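Local coordinates for thermostable monoacylglycerol lipase (PDB 4LHE), which probably hydrolyses monoacylglycerols to free fatty acid and glycerol, as a lipase of the alpha/beta hydrolase fold, at residues Ala44-Thr49 against Arg240-Phe245; Thr101-Leu106 against Cys114-Ile119. One frame throughout, in Å; residues are numbered along the deposited sequence.

Interaction 1 of 2, residues Ala44-Thr49 against Arg240-Phe245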
ATOM      1  N   ALA A  44      -7.727   3.130 -14.926  1.00 26.10           N
ATOM      2  CA  ALA A  44      -7.627   4.189 -15.925  1.00 27.80           C
ATOM      3  C   ALA A  44      -8.453   3.828 -17.166  1.00 28.60           C
ATOM      4  O   ALA A  44      -9.179   4.662 -17.712  1.00 28.78           O
ATOM      5  CB  ALA A  44      -6.173   4.419 -16.287  1.00 27.20           C
ATOM      6  N   LYS A  45      -8.350   2.576 -17.602  1.00 28.48           N
ATOM      7  CA  LYS A  45      -9.147   2.109 -18.739  1.00 29.75           C
ATOM      8  C   LYS A  45     -10.660   2.124 -18.439  1.00 30.82           C
ATOM      9  O   LYS A  45     -11.489   2.328 -19.333  1.00 31.08           O
ATOM     10  CB  LYS A  45      -8.675   0.725 -19.211  1.00 29.90           C
ATOM     11  CG  LYS A  45      -9.564   0.091 -20.294  1.00 32.28           C
ATOM     12  CD  LYS A  45      -9.607   0.936 -21.587  1.00 34.70           C
ATOM     13  CE  LYS A  45     -11.026   1.089 -22.164  1.00 35.40           C
ATOM     14  NZ  LYS A  45     -11.624  -0.208 -22.614  1.00 35.52           N
ATOM     15  N   ALA A  46     -11.033   1.940 -17.179  1.00 29.18           N
ATOM     16  CA  ALA A  46     -12.449   1.996 -16.831  1.00 29.60           C
ATOM     17  C   ALA A  46     -12.963   3.434 -16.720  1.00 30.03           C
ATOM     18  O   ALA A  46     -14.131   3.641 -16.443  1.00 30.62           O
ATOM     19  CB  ALA A  46     -12.699   1.260 -15.551  1.00 28.31           C
ATOM     20  N   GLY A  47     -12.085   4.424 -16.867  1.00 30.24           N
ATOM     21  CA  GLY A  47     -12.534   5.811 -16.877  1.00 31.03           C
ATOM     22  C   GLY A  47     -12.083   6.664 -15.707  1.00 30.37           C
ATOM     23  O   GLY A  47     -12.381   7.859 -15.646  1.00 31.32           O
ATOM     24  N   TYR A  48     -11.327   6.075 -14.792  1.00 29.11           N
ATOM     25  CA  TYR A  48     -10.913   6.794 -13.600  1.00 29.00           C
ATOM     26  C   TYR A  48      -9.636   7.590 -13.821  1.00 28.60           C
ATOM     27  O   TYR A  48      -8.758   7.185 -14.571  1.00 28.16           O
ATOM     28  CB  TYR A  48     -10.747   5.812 -12.435  1.00 28.43           C
ATOM     29  CG  TYR A  48     -12.058   5.166 -12.048  1.00 29.17           C
ATOM     30  CD1 TYR A  48     -12.969   5.854 -11.269  1.00 29.26           C
ATOM     31  CD2 TYR A  48     -12.391   3.884 -12.473  1.00 28.95           C
ATOM     32  CE1 TYR A  48     -14.173   5.294 -10.911  1.00 29.80           C
ATOM     33  CE2 TYR A  48     -13.615   3.311 -12.120  1.00 29.19           C
ATOM     34  CZ  TYR A  48     -14.498   4.040 -11.338  1.00 29.76           C
ATOM     35  OH  TYR A  48     -15.713   3.519 -10.944  1.00 29.86           O
ATOM     36  N   THR A  49      -9.566   8.754 -13.195  1.00 28.71           N
ATOM     37  CA  THR A  49      -8.296   9.436 -13.029  1.00 28.49           C
ATOM     38  C   THR A  49      -7.522   8.627 -11.991  1.00 26.94           C
ATOM     39  O   THR A  49      -8.075   8.202 -10.972  1.00 26.78           O
ATOM     40  CB  THR A  49      -8.525  10.875 -12.590  1.00 29.08           C
ATOM     41  OG1 THR A  49      -9.189  11.563 -13.661  1.00 29.94           O
ATOM     42  CG2 THR A  49      -7.219  11.583 -12.282  1.00 29.08           C
ATOM     43  N   ARG A 240     -13.512  -6.622  -8.244  1.00 32.63           N
ATOM     44  CA  ARG A 240     -14.218  -6.272  -7.013  1.00 33.36           C
ATOM     45  C   ARG A 240     -14.017  -4.808  -6.618  1.00 32.19           C
ATOM     46  O   ARG A 240     -14.918  -4.189  -6.050  1.00 32.37           O
ATOM     47  CB  ARG A 240     -13.805  -7.197  -5.860  1.00 35.23           C
ATOM     48  CG  ARG A 240     -14.371  -8.599  -5.965  1.00 37.25           C
ATOM     49  CD  ARG A 240     -15.834  -8.660  -5.505  1.00 39.18           C
ATOM     50  NE  ARG A 240     -16.044  -9.801  -4.614  1.00 41.28           N
ATOM     51  CZ  ARG A 240     -16.412  -9.690  -3.344  1.00 40.75           C
ATOM     52  NH1 ARG A 240     -16.632  -8.486  -2.824  1.00 40.11           N
ATOM     53  NH2 ARG A 240     -16.563 -10.774  -2.597  1.00 42.57           N
ATOM     54  N   SER A 241     -12.840  -4.256  -6.907  1.00 30.52           N
ATOM     55  CA  SER A 241     -12.589  -2.856  -6.602  1.00 29.49           C
ATOM     56  C   SER A 241     -13.423  -1.932  -7.502  1.00 29.12           C
ATOM     57  O   SER A 241     -13.983  -0.931  -7.038  1.00 29.31           O
ATOM     58  CB  SER A 241     -11.087  -2.536  -6.726  1.00 27.90           C
ATOM     59  OG  SER A 241     -10.319  -3.333  -5.832  1.00 28.78           O
ATOM     60  N   LEU A 242     -13.470  -2.254  -8.789  1.00 28.80           N
ATOM     61  CA  LEU A 242     -14.257  -1.491  -9.764  1.00 28.50           C
ATOM     62  C   LEU A 242     -15.727  -1.451  -9.368  1.00 29.93           C
ATOM     63  O   LEU A 242     -16.383  -0.415  -9.487  1.00 30.54           O
ATOM     64  CB  LEU A 242     -14.097  -2.125 -11.154  1.00 28.04           C
ATOM     65  CG  LEU A 242     -12.766  -1.721 -11.795  1.00 27.58           C
ATOM     66  CD1 LEU A 242     -12.518  -2.345 -13.143  1.00 27.44           C
ATOM     67  CD2 LEU A 242     -12.729  -0.208 -11.928  1.00 26.55           C
ATOM     68  N   GLU A 243     -16.236  -2.594  -8.913  1.00 31.68           N
ATOM     69  CA  GLU A 243     -17.599  -2.713  -8.400  1.00 32.43           C
ATOM     70  C   GLU A 243     -17.745  -1.831  -7.149  1.00 32.62           C
ATOM     71  O   GLU A 243     -18.724  -1.084  -7.022  1.00 32.59           O
ATOM     72  CB  GLU A 243     -17.890  -4.193  -8.106  1.00 33.77           C
ATOM     73  CG  GLU A 243     -19.183  -4.482  -7.368  1.00 36.02           C
ATOM     74  CD  GLU A 243     -19.254  -5.903  -6.806  1.00 38.09           C
ATOM     75  OE1 GLU A 243     -20.025  -6.102  -5.843  1.00 39.50           O
ATOM     76  OE2 GLU A 243     -18.557  -6.816  -7.317  1.00 37.66           O
ATOM     77  N   PHE A 244     -16.753  -1.885  -6.258  1.00 31.92           N
ATOM     78  CA  PHE A 244     -16.725  -1.031  -5.065  1.00 32.00           C
ATOM     79  C   PHE A 244     -16.743   0.454  -5.450  1.00 30.29           C
ATOM     80  O   PHE A 244     -17.552   1.229  -4.920  1.00 31.44           O
ATOM     81  CB  PHE A 244     -15.510  -1.364  -4.180  1.00 31.96           C
ATOM     82  CG  PHE A 244     -15.369  -0.487  -2.936  1.00 31.21           C
ATOM     83  CD1 PHE A 244     -14.456   0.561  -2.907  1.00 30.36           C
ATOM     84  CD2 PHE A 244     -16.120  -0.740  -1.792  1.00 33.04           C
ATOM     85  CE1 PHE A 244     -14.305   1.353  -1.780  1.00 30.50           C
ATOM     86  CE2 PHE A 244     -15.976   0.055  -0.658  1.00 32.58           C
ATOM     87  CZ  PHE A 244     -15.061   1.099  -0.650  1.00 31.48           C
ATOM     88  N   PHE A 245     -15.874   0.850  -6.375  1.00 29.49           N
ATOM     89  CA  PHE A 245     -15.816   2.249  -6.814  1.00 29.62           C
ATOM     90  C   PHE A 245     -17.161   2.751  -7.388  1.00 30.43           C
ATOM     91  O   PHE A 245     -17.692   3.789  -6.960  1.00 31.24           O
ATOM     92  CB  PHE A 245     -14.710   2.454  -7.861  1.00 28.54           C
ATOM     93  CG  PHE A 245     -13.321   2.051  -7.407  1.00 26.71           C
ATOM     94  CD1 PHE A 245     -12.948   2.099  -6.066  1.00 26.98           C
ATOM     95  CD2 PHE A 245     -12.382   1.638  -8.348  1.00 26.10           C
ATOM     96  CE1 PHE A 245     -11.656   1.735  -5.681  1.00 26.03           C
ATOM     97  CE2 PHE A 245     -11.101   1.265  -7.974  1.00 25.54           C
ATOM     98  CZ  PHE A 245     -10.730   1.327  -6.642  1.00 24.70           C
TER
HETATM   99  O   HOH W   1     -16.177   0.978 -11.658  1.00 27.01           O
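Tyr48 and Ala46 meet Leu242 and Phe245 in a small apolar and aromatic contact, with one bridging water. It joins the turn that follows helix 37-45 to helix 234-247, in a partly buried place about 17 Å from the centre of the chain (centre to centre). The Phe245 ring presents an edge to the face of the Tyr48 ring. The centroids of Tyr48 and Phe245 lie 5.7 Å apart and the planes stand at 70°, an edge-to-face pair. Phe245 CD2 sits 4.3 Å above the plane of the Tyr48 ring, offset toward its rim. The phenol end of Tyr48 also rests on the root of that side chain, with Tyr48 OH 3.4 Å from Phe245 CB. Leu242 adds a methyl: CD2 lies 3.6 Å from Tyr48 CE2 and 3.9 Å from Ala46 CB. With CG anti to its own carbonyl carbon (chi1 -65°), the Tyr48 ring reaches across to the helix. A water lies in the plane of the ring, at its edge. The water O lies 2.7 Å from Tyr48 OH. The same water O donates to Leu242 O at 2.6 Å, so the hydroxyl is linked to the helix backbone. A leucine in place of Tyr48 would probably leave this water without its side-chain partner and the Phe245 edge without an aromatic face. Gly47, with phi 113°, ends helix 37-45 in a Schellman motif. Phe245 also meets the rings of Tyr43 and Phe92. The arrangement fits the alpha/beta hydrolase fold, where the first and last helices of the core share one face of the central sheet.

Interaction 2 of 2, residues Thr101-Leu106 against Cys114-Ile119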
ATOM      1  N   THR A 101      -1.305   0.411   4.855  1.00 31.64           N
ATOM      2  CA  THR A 101      -1.168   1.169   6.089  1.00 32.86           C
ATOM      3  C   THR A 101      -1.319   2.662   5.783  1.00 33.04           C
ATOM      4  O   THR A 101      -1.968   3.408   6.531  1.00 33.74           O
ATOM      5  CB  THR A 101       0.198   0.910   6.746  1.00 34.56           C
ATOM      6  OG1 THR A 101       0.396  -0.504   6.903  1.00 35.47           O
ATOM      7  CG2 THR A 101       0.270   1.586   8.105  1.00 35.35           C
ATOM      8  N   LEU A 102      -0.722   3.085   4.673  1.00 31.93           N
ATOM      9  CA  LEU A 102      -0.700   4.490   4.278  1.00 31.71           C
ATOM     10  C   LEU A 102      -2.051   4.931   3.774  1.00 31.41           C
ATOM     11  O   LEU A 102      -2.379   6.116   3.825  1.00 31.68           O
ATOM     12  CB  LEU A 102       0.352   4.705   3.192  1.00 30.93           C
ATOM     13  CG  LEU A 102       1.779   4.717   3.738  1.00 31.61           C
ATOM     14  CD1 LEU A 102       2.765   4.574   2.606  1.00 30.57           C
ATOM     15  CD2 LEU A 102       1.998   6.046   4.493  1.00 32.01           C
ATOM     16  N   THR A 103      -2.819   3.965   3.267  1.00 30.51           N
ATOM     17  CA  THR A 103      -4.185   4.203   2.835  1.00 30.37           C
ATOM     18  C   THR A 103      -5.055   4.464   4.064  1.00 31.42           C
ATOM     19  O   THR A 103      -5.841   5.424   4.094  1.00 32.26           O
ATOM     20  CB  THR A 103      -4.730   2.996   2.047  1.00 29.66           C
ATOM     21  OG1 THR A 103      -4.060   2.926   0.784  1.00 28.60           O
ATOM     22  CG2 THR A 103      -6.239   3.140   1.812  1.00 29.25           C
ATOM     23  N   LEU A 104      -4.911   3.606   5.073  1.00 31.24           N
ATOM     24  CA  LEU A 104      -5.610   3.782   6.338  1.00 32.89           C
ATOM     25  C   LEU A 104      -5.249   5.119   6.942  1.00 33.74           C
ATOM     26  O   LEU A 104      -6.123   5.859   7.385  1.00 34.37           O
ATOM     27  CB  LEU A 104      -5.233   2.667   7.301  1.00 33.05           C
ATOM     28  CG  LEU A 104      -5.684   1.282   6.845  1.00 32.59           C
ATOM     29  CD1 LEU A 104      -4.875   0.226   7.571  1.00 33.06           C
ATOM     30  CD2 LEU A 104      -7.190   1.077   7.092  1.00 32.14           C
ATOM     31  N   TYR A 105      -3.953   5.429   6.932  1.00 34.18           N
ATOM     32  CA  TYR A 105      -3.431   6.672   7.501  1.00 34.59           C
ATOM     33  C   TYR A 105      -4.115   7.876   6.885  1.00 35.37           C
ATOM     34  O   TYR A 105      -4.585   8.765   7.598  1.00 36.77           O
ATOM     35  CB  TYR A 105      -1.923   6.756   7.241  1.00 35.24           C
ATOM     36  CG  TYR A 105      -1.218   7.931   7.885  1.00 36.00           C
ATOM     37  CD1 TYR A 105      -0.599   7.788   9.116  1.00 38.48           C
ATOM     38  CD2 TYR A 105      -1.148   9.173   7.256  1.00 36.55           C
ATOM     39  CE1 TYR A 105       0.064   8.847   9.716  1.00 39.88           C
ATOM     40  CE2 TYR A 105      -0.491  10.241   7.851  1.00 37.86           C
ATOM     41  CZ  TYR A 105       0.119  10.063   9.081  1.00 39.63           C
ATOM     42  OH  TYR A 105       0.784  11.103   9.697  1.00 41.96           O
ATOM     43  N   LEU A 106      -4.176   7.891   5.555  1.00 33.71           N
ATOM     44  CA  LEU A 106      -4.731   9.015   4.815  1.00 34.26           C
ATOM     45  C   LEU A 106      -6.223   9.176   5.075  1.00 34.84           C
ATOM     46  O   LEU A 106      -6.733  10.299   5.137  1.00 35.63           O
ATOM     47  CB  LEU A 106      -4.476   8.822   3.325  1.00 33.14           C
ATOM     48  CG  LEU A 106      -3.949  10.021   2.557  1.00 33.55           C
ATOM     49  CD1 LEU A 106      -2.495  10.245   2.893  1.00 33.98           C
ATOM     50  CD2 LEU A 106      -4.127   9.791   1.065  1.00 33.27           C
ATOM     51  N   CYS A 114     -13.858   9.162  -0.245  0.98 33.23           N
ATOM     52  CA  CYS A 114     -15.131   8.473  -0.421  0.98 34.27           C
ATOM     53  C   CYS A 114     -15.044   6.960  -0.194  0.98 32.55           C
ATOM     54  O   CYS A 114     -16.069   6.286  -0.166  0.98 32.75           O
ATOM     55  CB  CYS A 114     -15.722   8.785  -1.794  0.98 35.01           C
ATOM     56  SG  CYS A 114     -16.319  10.507  -1.957  0.98 37.55           S
ATOM     57  N   GLY A 115     -13.837   6.430  -0.016  1.00 31.22           N
ATOM     58  CA  GLY A 115     -13.693   5.000   0.248  1.00 30.35           C
ATOM     59  C   GLY A 115     -12.262   4.499   0.186  1.00 29.59           C
ATOM     60  O   GLY A 115     -11.409   5.118  -0.457  1.00 28.87           O
ATOM     61  N   ILE A 116     -11.993   3.373   0.850  1.00 28.48           N
ATOM     62  CA  ILE A 116     -10.650   2.798   0.841  1.00 28.06           C
ATOM     63  C   ILE A 116     -10.625   1.314   0.534  1.00 27.06           C
ATOM     64  O   ILE A 116     -11.543   0.572   0.905  1.00 27.08           O
ATOM     65  CB  ILE A 116      -9.886   3.051   2.160  1.00 29.41           C
ATOM     66  CG1 ILE A 116     -10.678   2.539   3.374  1.00 29.17           C
ATOM     67  CG2 ILE A 116      -9.532   4.541   2.293  1.00 29.62           C
ATOM     68  CD1 ILE A 116      -9.960   2.785   4.686  1.00 31.16           C
ATOM     69  N   VAL A 117      -9.567   0.888  -0.151  1.00 26.46           N
ATOM     70  CA  VAL A 117      -9.378  -0.528  -0.467  1.00 24.58           C
ATOM     71  C   VAL A 117      -7.970  -1.014  -0.061  1.00 25.43           C
ATOM     72  O   VAL A 117      -7.057  -1.145  -0.896  1.00 24.66           O
ATOM     73  CB  VAL A 117      -9.679  -0.835  -1.972  1.00 23.65           C
ATOM     74  CG1 VAL A 117      -9.662  -2.337  -2.214  1.00 22.41           C
ATOM     75  CG2 VAL A 117     -11.054  -0.299  -2.354  1.00 23.70           C
ATOM     76  N   PRO A 118      -7.773  -1.253   1.243  1.00 27.10           N
ATOM     77  CA  PRO A 118      -6.471  -1.769   1.690  1.00 28.13           C
ATOM     78  C   PRO A 118      -6.317  -3.247   1.328  1.00 27.55           C
ATOM     79  O   PRO A 118      -7.285  -3.996   1.427  1.00 27.25           O
ATOM     80  CB  PRO A 118      -6.532  -1.592   3.214  1.00 28.89           C
ATOM     81  CG  PRO A 118      -8.014  -1.576   3.546  1.00 29.23           C
ATOM     82  CD  PRO A 118      -8.692  -0.954   2.365  1.00 27.43           C
ATOM     83  N   ILE A 119      -5.131  -3.656   0.891  1.00 27.80           N
ATOM     84  CA  ILE A 119      -4.909  -5.049   0.497  1.00 28.35           C
ATOM     85  C   ILE A 119      -3.746  -5.579   1.315  1.00 30.07           C
ATOM     86  O   ILE A 119      -2.639  -5.053   1.203  1.00 30.87           O
ATOM     87  CB  ILE A 119      -4.502  -5.136  -0.988  1.00 27.54           C
ATOM     88  CG1 ILE A 119      -5.529  -4.425  -1.879  1.00 26.07           C
ATOM     89  CG2 ILE A 119      -4.272  -6.577  -1.412  1.00 27.33           C
ATOM     90  CD1 ILE A 119      -5.149  -4.406  -3.364  1.00 24.04           C
TER
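Thr103 and Leu104 of helix 98-109 pack on Ile116 of strand 115-119. All these side chains are buried and no hydrogen bond crosses the contact. The helix and strand segments run nearly antiparallel, at 156°, with their axes 8.0 Å apart at closest approach. The tight part is a methyl contact. Thr103 CG2 lies 3.6 Å from Ile116 CG2 and 3.7 Å from Ile116 CB. The two side chains slide past each other in opposite directions. The Thr103 methyl is anti to the backbone N, while its hydroxyl (chi1 -70°) stays beside that N. This leaves OG1 to hydrogen-bond Gly99 O, one turn back in the helix, so the polar end is satisfied and the methyl does the packing. The looser part lies along the other branch of Ile116. Its CG1 stands between the backbone N and the carbonyl carbon, at chi1 55°, and the extended chain carries CD1 toward Leu104. There Ile116 CD1 meets Leu104 CD2 at 4.0 Å, and the two side chains cross at about a right angle. Pro118 is looser still. Its CB points toward the helix and its CA is 6.5 Å from Thr103 CA, but the ring only comes near, without close contact. Neither part opens to solvent; the partly exposed Cys114 is well beyond the touching residues. Thr103 also touches Val93 of strand 90-96, and Leu104 touches Thr177 of helix 164-179. Ile116 is backbone-bonded to Pro187 and Leu189, at the neighbouring strand 188-193. The contact therefore lies inside the beta-alpha-beta unit of strand 90-96, helix 98-109 and strand 115-119, with helix 70-87 and helix 164-179 flanking its helix.

From the N terminus, the chain first reaches residues 44-49, which lead from the end of helix 37-45 into strand 49-52. Interaction 1 closes only near the C terminus, when helix 234-247 comes back to them after 190 intervening residues. Interaction 2 lies nested in that long loop and closes a short one, with seven residues between its segments. It is local to one beta-alpha-beta unit; interaction 1 joins the end of an early helix, 37-45, to the last helix, 234-247. The two meet through strand 115-119. Val117 points away from helix 98-109, and its CG2 lies 3.6 Å from Phe244 CD1. Helix 98-109 and helix 234-247 thus cover opposite faces of the central sheet.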